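Local coordinates for sugar fermentation stimulation protein homolog (Pyrococcus furiosus, PDB 4DA2), which probably binds DNA, combining an OB-fold domain with a calcium-binding nuclease-like domain of the PD-(D/E)xK type, at residues M2-V7 with I221-E226; R31-L36 with K62-L67; H73-I78 with A177-S182. The protein carries 1 engineered substitution. One frame throughout, in Å; residues are numbered along the deposited sequence.

Contact 1. Residues M2-V7 with I221-E226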
loop_
_atom_site.group_PDB
_atom_site.type_symbol
_atom_site.label_atom_id
_atom_site.label_comp_id
_atom_site.label_asym_id
_atom_site.label_seq_id
_atom_site.Cartn_x
_atom_site.Cartn_y
_atom_site.Cartn_z
ATOM N N MET A 2 -1.996 9.581 14.583
ATOM C CA MET A 2 -3.310 9.233 15.099
ATOM C C MET A 2 -3.720 7.811 14.709
ATOM O O MET A 2 -3.229 7.259 13.716
ATOM C CB MET A 2 -4.369 10.282 14.705
ATOM C CG MET A 2 -4.672 10.430 13.233
ATOM S SD MET A 2 -5.508 12.007 12.871
ATOM C CE MET A 2 -6.931 11.918 13.949
ATOM N N LYS A 3 -4.593 7.204 15.509
ATOM C CA LYS A 3 -5.043 5.828 15.246
ATOM C C LYS A 3 -6.166 5.743 14.219
ATOM O O LYS A 3 -7.106 6.521 14.276
ATOM C CB LYS A 3 -5.462 5.179 16.561
ATOM C CG LYS A 3 -6.129 3.821 16.399
ATOM C CD LYS A 3 -6.024 2.998 17.667
ATOM C CE LYS A 3 -7.131 3.329 18.632
ATOM N NZ LYS A 3 -7.180 2.324 19.720
ATOM N N LEU A 4 -6.064 4.801 13.283
ATOM C CA LEU A 4 -7.096 4.615 12.266
ATOM C C LEU A 4 -8.031 3.472 12.590
ATOM O O LEU A 4 -9.239 3.568 12.358
ATOM C CB LEU A 4 -6.486 4.314 10.890
ATOM C CG LEU A 4 -5.692 5.384 10.169
ATOM C CD1 LEU A 4 -5.206 4.865 8.831
ATOM C CD2 LEU A 4 -6.515 6.680 10.005
ATOM N N MET A 5 -7.452 2.359 13.051
ATOM C CA MET A 5 -8.178 1.107 13.214
ATOM C C MET A 5 -7.286 0.108 13.985
ATOM O O MET A 5 -6.145 0.415 14.297
ATOM C CB MET A 5 -8.563 0.493 11.860
ATOM C CG MET A 5 -7.414 0.372 10.846
ATOM S SD MET A 5 -7.870 -0.421 9.289
ATOM C CE MET A 5 -8.205 -2.105 9.802
ATOM N N GLU A 6 -7.844 -1.066 14.242
ATOM C CA GLU A 6 -7.168 -2.128 14.974
ATOM C C GLU A 6 -7.380 -3.447 14.268
ATOM O O GLU A 6 -8.466 -3.718 13.746
ATOM C CB GLU A 6 -7.719 -2.219 16.397
ATOM C CG GLU A 6 -7.531 -0.966 17.218
ATOM C CD GLU A 6 -8.330 -0.975 18.506
ATOM O OE1 GLU A 6 -9.297 -1.769 18.631
ATOM O OE2 GLU A 6 -7.987 -0.171 19.387
ATOM N N VAL A 7 -6.341 -4.271 14.269
ATOM C CA VAL A 7 -6.417 -5.621 13.746
ATOM C C VAL A 7 -6.308 -6.585 14.925
ATOM O O VAL A 7 -5.361 -6.521 15.703
ATOM C CB VAL A 7 -5.280 -5.878 12.744
ATOM C CG1 VAL A 7 -5.208 -7.355 12.345
ATOM C CG2 VAL A 7 -5.452 -4.989 11.523
ATOM N N ILE A 221 -3.357 0.421 14.137
ATOM C CA ILE A 221 -2.792 0.961 12.903
ATOM C C ILE A 221 -2.731 2.480 13.042
ATOM O O ILE A 221 -3.721 3.140 13.374
ATOM C CB ILE A 221 -3.568 0.509 11.645
ATOM C CG1 ILE A 221 -3.336 -0.994 11.390
ATOM C CG2 ILE A 221 -3.168 1.359 10.394
ATOM C CD1 ILE A 221 -3.913 -1.489 10.082
ATOM N N ILE A 222 -1.538 3.006 12.825
ATOM C CA ILE A 222 -1.229 4.405 13.129
ATOM C C ILE A 222 -0.969 5.188 11.836
ATOM O O ILE A 222 -0.142 4.801 11.003
ATOM C CB ILE A 222 0.010 4.507 14.092
ATOM C CG1 ILE A 222 -0.204 3.688 15.380
ATOM C CG2 ILE A 222 0.341 5.963 14.437
ATOM C CD1 ILE A 222 -1.533 3.967 16.080
ATOM N N TYR A 223 -1.644 6.328 11.696
ATOM C CA TYR A 223 -1.434 7.182 10.547
ATOM C C TYR A 223 -0.551 8.322 11.027
ATOM O O TYR A 223 -0.959 9.078 11.906
ATOM C CB TYR A 223 -2.800 7.690 10.026
ATOM C CG TYR A 223 -2.704 8.818 9.011
ATOM C CD1 TYR A 223 -1.822 8.744 7.908
ATOM C CD2 TYR A 223 -3.480 9.971 9.154
ATOM C CE1 TYR A 223 -1.732 9.781 6.986
ATOM C CE2 TYR A 223 -3.395 11.020 8.218
ATOM C CZ TYR A 223 -2.519 10.912 7.146
ATOM O OH TYR A 223 -2.426 11.946 6.233
ATOM N N ARG A 224 0.664 8.417 10.473
ATOM C CA ARG A 224 1.651 9.391 10.918
ATOM C C ARG A 224 1.509 10.752 10.200
ATOM O O ARG A 224 2.077 11.743 10.648
ATOM C CB ARG A 224 3.079 8.838 10.798
ATOM C CG ARG A 224 3.393 7.611 11.712
ATOM C CD ARG A 224 4.922 7.368 11.789
ATOM N NE ARG A 224 5.529 7.320 10.459
ATOM C CZ ARG A 224 5.467 6.274 9.638
ATOM N NH1 ARG A 224 4.854 5.159 10.018
ATOM N NH2 ARG A 224 6.026 6.334 8.436
ATOM N N GLY A 225 0.715 10.791 9.136
ATOM C CA GLY A 225 0.539 11.991 8.324
ATOM C C GLY A 225 1.159 11.804 6.947
ATOM O O GLY A 225 1.530 10.673 6.550
ATOM N N GLU A 226 1.323 12.907 6.220
ATOM C CA GLU A 226 1.899 12.795 4.880
ATOM C C GLU A 226 3.423 12.731 4.883
ATOM O O GLU A 226 4.092 13.248 5.788
ATOM C CB GLU A 226 1.450 13.948 3.980
ATOM C CG GLU A 226 -0.023 13.954 3.683
ATOM C CD GLU A 226 -0.411 15.116 2.765
ATOM O OE1 GLU A 226 0.273 15.321 1.723
ATOM O OE2 GLU A 226 -1.421 15.783 3.059
#
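Leu4 and Tyr223 meet stem to branch: the leucine side chain passes slantwise over the root of the tyrosine, with Leu4 CG 3.7 Å from Tyr223 CB and both leucine methyls close to that same methylene. Tyr223 holds CG anti to its own nitrogen (chi1 168°), a setting that leads the ring away from residues 2-7. From residues 2-7, Leu4 CD2 and Met2 CG approach the ring obliquely, the latter 4.3 Å from Tyr223 CD2. One ring face is met instead by Gly225 N, 3.4 Å above the plane and displaced toward the rim.

Farther along, Met5 and Ile221 lie side by side and point the same way, Met5 CG sitting 3.9 Å from Ile221 CB. Val7 CG2 reaches the far end of the same isoleucine, 4.1 Å from Ile221 CD1. Helix 81-93 packs over this side through Leu83, Ala87 and Ile91, which touch Leu4, Met5 or Ile221.

The backbones pair antiparallel, placing the N-terminal strand beside strand 220-229 in the large mixed sheet of the nuclease-like domain, although the OB domain separates this first strand from the rest of that domain in the chain. Tyr223 N donates to Met2 O at 2.7 Å, and Met2 N returns a bond to Tyr223 O. Beyond this pair the register slips: Leu4 N donates almost straight (176°) to Ile221 O, while Ile221 N donates to Met5 O at 2.8 Å. Two residues thus stand opposite one, consistent with a classic beta bulge at Leu4-Met5.

On the other sheet face the bent Ile222 side chain brings CD1 against the CA and CB of Lys3. The lysine tail then leads away from residues 221-226, and its NZ forms salt bridges to Glu6 OE2 (2.6 Å) and to Glu220 at the start of that strand.

Contact 2. Residues R31-L36 with K62-L67; sequences RIERAL and KTRYIL
A bend at chi2 (-76°) folds the Glu33 carboxylate toward the Tyr65 ring, bringing Glu33 CD 3.7 Å from Tyr65 CE2 with the two planes 48° apart. From there Glu33 OE1 forms a salt bridge to Arg64 NH1 at 3.6 Å, and Arg31 adds a long, purely electrostatic contact to the same carboxylate. Leu36, its CG trans to N (chi1 -153°), crosses Thr63 at about a right angle and sets CD1 3.4 Å from Thr63 OG1. That hydroxyl is buried without a polar partner, as is Tyr65 N. At the surface Lys62 NZ lies in the guanidinium plane of Arg34, 3.3 Å from Arg34 NH1; both are donors, so the approach is one of like charges and not a hydrogen bond.

The backbones pair parallel around Leu36: its N donates to Tyr65 O at 2.8 Å, and its O accepts Leu67 N at 2.9 Å. This parallel pairing of the third and fifth strands closes the OB-fold barrel. Strand 23-28 flanks 31-36 and strand 52-57 flanks 65-72, while inside the barrel Tyr65 packs on Phe11 and Ile28, and Leu67 on Cys13, Phe15 and Cys55.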
loop_
_atom_site.group_PDB
_atom_site.type_symbol
_atom_site.label_atom_id
_atom_site.label_comp_id
_atom_site.label_asym_id
_atom_site.label_seq_id
_atom_site.Cartn_x
_atom_site.Cartn_y
_atom_site.Cartn_z
ATOM N N ARG A 31 3.554 -25.073 14.921
ATOM C CA ARG A 31 3.024 -25.385 13.577
ATOM C C ARG A 31 3.723 -24.662 12.422
ATOM O O ARG A 31 4.105 -23.503 12.554
ATOM C CB ARG A 31 1.514 -25.101 13.528
ATOM C CG ARG A 31 0.712 -26.013 14.433
ATOM C CD ARG A 31 -0.781 -25.710 14.405
ATOM N NE ARG A 31 -1.180 -24.634 15.295
ATOM C CZ ARG A 31 -2.439 -24.369 15.634
ATOM N NH1 ARG A 31 -3.440 -25.112 15.173
ATOM N NH2 ARG A 31 -2.701 -23.358 16.442
ATOM N N ILE A 32 3.914 -25.369 11.304
ATOM C CA ILE A 32 4.199 -24.727 10.023
ATOM C C ILE A 32 2.881 -24.462 9.295
ATOM O O ILE A 32 2.099 -25.390 9.058
ATOM C CB ILE A 32 5.186 -25.531 9.144
ATOM C CG1 ILE A 32 6.521 -25.719 9.870
ATOM C CG2 ILE A 32 5.408 -24.808 7.801
ATOM C CD1 ILE A 32 7.537 -26.585 9.116
ATOM N N GLU A 33 2.619 -23.195 8.948
ATOM C CA GLU A 33 1.326 -22.842 8.383
ATOM C C GLU A 33 1.455 -22.111 7.055
ATOM O O GLU A 33 2.359 -21.318 6.867
ATOM C CB GLU A 33 0.569 -21.913 9.337
ATOM C CG GLU A 33 0.143 -22.560 10.642
ATOM C CD GLU A 33 -1.048 -23.468 10.472
ATOM O OE1 GLU A 33 -1.596 -23.559 9.343
ATOM O OE2 GLU A 33 -1.437 -24.108 11.460
ATOM N N ARG A 34 0.524 -22.390 6.155
ATOM C CA ARG A 34 0.385 -21.637 4.902
ATOM C C ARG A 34 -0.245 -20.263 5.177
ATOM O O ARG A 34 -1.283 -20.180 5.829
ATOM C CB ARG A 34 -0.454 -22.443 3.909
ATOM C CG ARG A 34 -0.192 -22.136 2.452
ATOM C CD ARG A 34 -1.002 -23.060 1.553
ATOM N NE ARG A 34 -0.894 -22.731 0.147
ATOM C CZ ARG A 34 -1.869 -22.923 -0.728
ATOM N NH1 ARG A 34 -3.037 -23.401 -0.324
ATOM N NH2 ARG A 34 -1.692 -22.599 -1.999
ATOM N N ALA A 35 0.395 -19.187 4.701
ATOM C CA ALA A 35 -0.073 -17.832 4.947
ATOM C C ALA A 35 -0.191 -17.086 3.628
ATOM O O ALA A 35 0.718 -17.123 2.801
ATOM C CB ALA A 35 0.904 -17.092 5.901
ATOM N N LEU A 36 -1.326 -16.430 3.422
ATOM C CA LEU A 36 -1.558 -15.657 2.223
ATOM C C LEU A 36 -0.666 -14.416 2.189
ATOM O O LEU A 36 -0.476 -13.756 3.192
ATOM C CB LEU A 36 -3.017 -15.199 2.198
ATOM C CG LEU A 36 -3.608 -14.946 0.822
ATOM C CD1 LEU A 36 -3.759 -16.264 0.068
ATOM C CD2 LEU A 36 -4.962 -14.235 0.937
ATOM N N LYS A 62 -9.393 -20.845 1.062
ATOM C CA LYS A 62 -8.224 -21.657 0.707
ATOM C C LYS A 62 -7.122 -21.653 1.769
ATOM O O LYS A 62 -6.537 -22.699 2.066
ATOM C CB LYS A 62 -7.662 -21.269 -0.671
ATOM C CG LYS A 62 -6.681 -22.296 -1.225
ATOM C CD LYS A 62 -6.268 -22.007 -2.663
ATOM C CE LYS A 62 -4.967 -22.729 -3.030
ATOM N NZ LYS A 62 -5.018 -24.210 -2.837
ATOM N N THR A 63 -6.849 -20.484 2.338
ATOM C CA THR A 63 -5.802 -20.355 3.359
ATOM C C THR A 63 -6.409 -19.750 4.634
ATOM O O THR A 63 -7.314 -18.923 4.538
ATOM C CB THR A 63 -4.607 -19.534 2.825
ATOM O OG1 THR A 63 -5.024 -18.190 2.560
ATOM C CG2 THR A 63 -4.085 -20.152 1.525
ATOM N N ARG A 64 -5.929 -20.196 5.795
ATOM C CA ARG A 64 -6.479 -19.802 7.092
ATOM C C ARG A 64 -5.745 -18.642 7.753
ATOM O O ARG A 64 -6.175 -18.165 8.803
ATOM C CB ARG A 64 -6.482 -20.981 8.076
ATOM C CG ARG A 64 -7.054 -22.290 7.539
ATOM C CD ARG A 64 -7.770 -23.140 8.612
ATOM N NE ARG A 64 -7.271 -23.020 9.992
ATOM C CZ ARG A 64 -6.061 -23.386 10.420
ATOM N NH1 ARG A 64 -5.157 -23.867 9.581
ATOM N NH2 ARG A 64 -5.738 -23.242 11.701
ATOM N N TYR A 65 -4.626 -18.214 7.162
ATOM C CA TYR A 65 -3.878 -17.081 7.717
ATOM C C TYR A 65 -3.480 -16.098 6.647
ATOM O O TYR A 65 -3.242 -16.480 5.514
ATOM C CB TYR A 65 -2.615 -17.572 8.419
ATOM C CG TYR A 65 -2.898 -18.401 9.635
ATOM C CD1 TYR A 65 -3.007 -17.804 10.894
ATOM C CD2 TYR A 65 -3.072 -19.780 9.531
ATOM C CE1 TYR A 65 -3.274 -18.576 12.024
ATOM C CE2 TYR A 65 -3.337 -20.551 10.654
ATOM C CZ TYR A 65 -3.434 -19.943 11.893
ATOM O OH TYR A 65 -3.696 -20.710 13.002
ATOM N N ILE A 66 -3.422 -14.821 7.026
ATOM C CA ILE A 66 -2.872 -13.781 6.160
ATOM C C ILE A 66 -1.595 -13.251 6.818
ATOM O O ILE A 66 -1.594 -12.912 8.015
ATOM C CB ILE A 66 -3.881 -12.633 5.969
ATOM C CG1 ILE A 66 -5.215 -13.170 5.453
ATOM C CG2 ILE A 66 -3.352 -11.590 4.986
ATOM C CD1 ILE A 66 -6.332 -12.215 5.673
ATOM N N LEU A 67 -0.499 -13.222 6.053
ATOM C CA LEU A 67 0.728 -12.582 6.536
ATOM C C LEU A 67 0.602 -11.067 6.302
ATOM O O LEU A 67 0.707 -10.598 5.156
ATOM C CB LEU A 67 1.942 -13.151 5.797
ATOM C CG LEU A 67 3.340 -12.578 6.056
ATOM C CD1 LEU A 67 3.692 -12.678 7.549
ATOM C CD2 LEU A 67 4.335 -13.337 5.185
#

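Contact 3. Residues H73-I78 with A177-S182; sequences HGKIAI and ALPNVS
Strand 75-78, the last of the OB-domain sheet, meets here the loop that follows strand 169-176 of the nuclease-like domain, so the contact forms part of the interface between the two domains. One backbone hydrogen bond spans it: Ile78 N donates to Ala177 O at 2.9 Å with an N-H...O angle of 154°. The same oxygen also receives a CA-H contact from Ala77, whose CA is 3.3 Å away from Ala177 O.

Around this bond apolar side chains pack together. Ala177 CB sits 3.8 Å from Ile78 CB and 3.5 Å from Ile78 O. Leu178 starts off in the opposite sense, its CB directed away from the strand, but its branch turns back and brings CD2 to 3.7 Å from Ala77 CB. Phe46 touches both Ala77 and Leu178.

Pro179 faces Lys75, and the two side chains slide past one another in opposite directions, with Pro179 CB 3.9 Å from Lys75 CB. The kink in the lysine at chi2 (-76°) turns its tail away from the loop, leaving the methylene root to meet the proline ring. At the exposed margin, His73 CB approaches Asn180 OD1 at 4.0 Å, a van der Waals contact. Arg138 of strand 127-139 donates to the carbonyl oxygens of Pro179 and Asn180 and also touches His73, while Gln84 takes Ile78 O.

With one hydrogen bond and no salt bridge between the two segments, the match rests largely on apolar shape. Arg138 and Arg224 hold loop carbonyls from within the nuclease-like domain, consistent with a loop shaped largely by its own domain.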
loop_
_atom_site.group_PDB
_atom_site.type_symbol
_atom_site.label_atom_id
_atom_site.label_comp_id
_atom_site.label_asym_id
_atom_site.label_seq_id
_atom_site.Cartn_x
_atom_site.Cartn_y
_atom_site.Cartn_z
ATOM N N HIS A 73 11.924 -2.190 13.100
ATOM C CA HIS A 73 12.294 -1.183 14.085
ATOM C C HIS A 73 11.350 -1.123 15.297
ATOM O O HIS A 73 11.038 -0.049 15.817
ATOM C CB HIS A 73 12.487 0.176 13.391
ATOM C CG HIS A 73 13.548 0.142 12.333
ATOM N ND1 HIS A 73 14.795 -0.411 12.550
ATOM C CD2 HIS A 73 13.539 0.555 11.044
ATOM C CE1 HIS A 73 15.513 -0.323 11.444
ATOM N NE2 HIS A 73 14.776 0.263 10.516
ATOM N N GLY A 74 10.926 -2.294 15.764
ATOM C CA GLY A 74 10.110 -2.379 16.950
ATOM C C GLY A 74 8.620 -2.228 16.700
ATOM O O GLY A 74 7.801 -2.412 17.603
ATOM N N LYS A 75 8.267 -1.893 15.469
ATOM C CA LYS A 75 6.867 -1.737 15.085
ATOM C C LYS A 75 6.624 -2.802 14.014
ATOM O O LYS A 75 7.419 -3.770 13.881
ATOM C CB LYS A 75 6.604 -0.310 14.521
ATOM C CG LYS A 75 7.038 0.891 15.399
ATOM C CD LYS A 75 6.087 1.140 16.564
ATOM C CE LYS A 75 6.244 2.536 17.239
ATOM N NZ LYS A 75 7.582 2.750 17.893
ATOM N N ILE A 76 5.572 -2.619 13.215
ATOM C CA ILE A 76 5.270 -3.552 12.128
ATOM C C ILE A 76 5.099 -2.814 10.793
ATOM O O ILE A 76 4.276 -1.894 10.716
ATOM C CB ILE A 76 4.004 -4.355 12.430
ATOM C CG1 ILE A 76 4.221 -5.210 13.700
ATOM C CG2 ILE A 76 3.662 -5.259 11.226
ATOM C CD1 ILE A 76 2.918 -5.742 14.350
ATOM N N ALA A 77 5.858 -3.220 9.765
ATOM C CA ALA A 77 5.654 -2.724 8.390
ATOM C C ALA A 77 4.479 -3.518 7.806
ATOM O O ALA A 77 4.455 -4.741 7.897
ATOM C CB ALA A 77 6.885 -2.964 7.567
ATOM N N ILE A 78 3.515 -2.833 7.195
ATOM C CA ILE A 78 2.343 -3.527 6.665
ATOM C C ILE A 78 2.608 -3.805 5.192
ATOM O O ILE A 78 2.626 -2.874 4.355
ATOM C CB ILE A 78 1.041 -2.704 6.843
ATOM C CG1 ILE A 78 0.770 -2.429 8.337
ATOM C CG2 ILE A 78 -0.118 -3.462 6.164
ATOM C CD1 ILE A 78 -0.370 -1.412 8.635
ATOM N N ALA A 177 3.708 2.362 4.341
ATOM C CA ALA A 177 3.357 1.596 5.534
ATOM C C ALA A 177 4.567 0.999 6.263
ATOM O O ALA A 177 4.543 -0.184 6.672
ATOM C CB ALA A 177 2.346 0.482 5.189
ATOM N N LEU A 178 5.617 1.818 6.413
ATOM C CA LEU A 178 6.826 1.475 7.168
ATOM C C LEU A 178 6.919 2.450 8.321
ATOM O O LEU A 178 6.635 3.625 8.133
ATOM C CB LEU A 178 8.079 1.761 6.308
ATOM C CG LEU A 178 8.414 0.938 5.072
ATOM C CD1 LEU A 178 9.626 1.513 4.415
ATOM C CD2 LEU A 178 8.638 -0.526 5.397
ATOM N N PRO A 179 7.371 1.988 9.498
ATOM C CA PRO A 179 7.697 2.954 10.548
ATOM C C PRO A 179 8.967 3.721 10.151
ATOM O O PRO A 179 9.734 3.278 9.273
ATOM C CB PRO A 179 7.979 2.060 11.775
ATOM C CG PRO A 179 8.494 0.761 11.159
ATOM C CD PRO A 179 7.683 0.596 9.895
ATOM N N ASN A 180 9.158 4.875 10.780
ATOM C CA ASN A 180 10.369 5.708 10.633
ATOM C C ASN A 180 10.759 6.057 9.197
ATOM O O ASN A 180 11.900 5.890 8.783
ATOM C CB ASN A 180 11.564 5.099 11.392
ATOM C CG ASN A 180 11.227 4.795 12.833
ATOM O OD1 ASN A 180 10.652 3.747 13.130
ATOM N ND2 ASN A 180 11.525 5.733 13.733
ATOM N N VAL A 181 9.792 6.531 8.435
ATOM C CA VAL A 181 10.083 7.156 7.166
ATOM C C VAL A 181 9.346 8.478 7.193
ATOM O O VAL A 181 8.308 8.593 7.851
ATOM C CB VAL A 181 9.622 6.296 5.926
ATOM C CG1 VAL A 181 10.552 5.101 5.687
ATOM C CG2 VAL A 181 8.150 5.877 6.049
ATOM N N SER A 182 9.912 9.491 6.537
ATOM C CA SER A 182 9.314 10.830 6.536
ATOM C C SER A 182 9.119 11.369 5.131
ATOM O O SER A 182 8.553 12.469 4.934
ATOM C CB SER A 182 10.222 11.809 7.292
ATOM O OG SER A 182 11.508 11.782 6.692
#

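Overall arrangement
Contacts 2 and 3 are both nested in the chain loop closed by contact 1. Contacts 1 and 3 touch, with centres 12 Å apart: Arg224 NH2 lies 3.3 Å from Val181 O, a probable hydrogen bond, and Ile221 CD1 packs 3.8 Å from Ile78 CD1. Terminal sheet pairing and domain interface are therefore continuous. Contact 2 stands apart in the OB barrel, its centre 25 Å from that of contact 1 and 23 Å from that of contact 3, yet strands 65-72 and 75-78 are sheet neighbours and connect it to the interface. The Ala177 side chain in contact 3 is about 13 Å from a bound calcium ion; the two calcium sites involve Glu109 with Asp118, and Asp118 with Glu131 and Thr132.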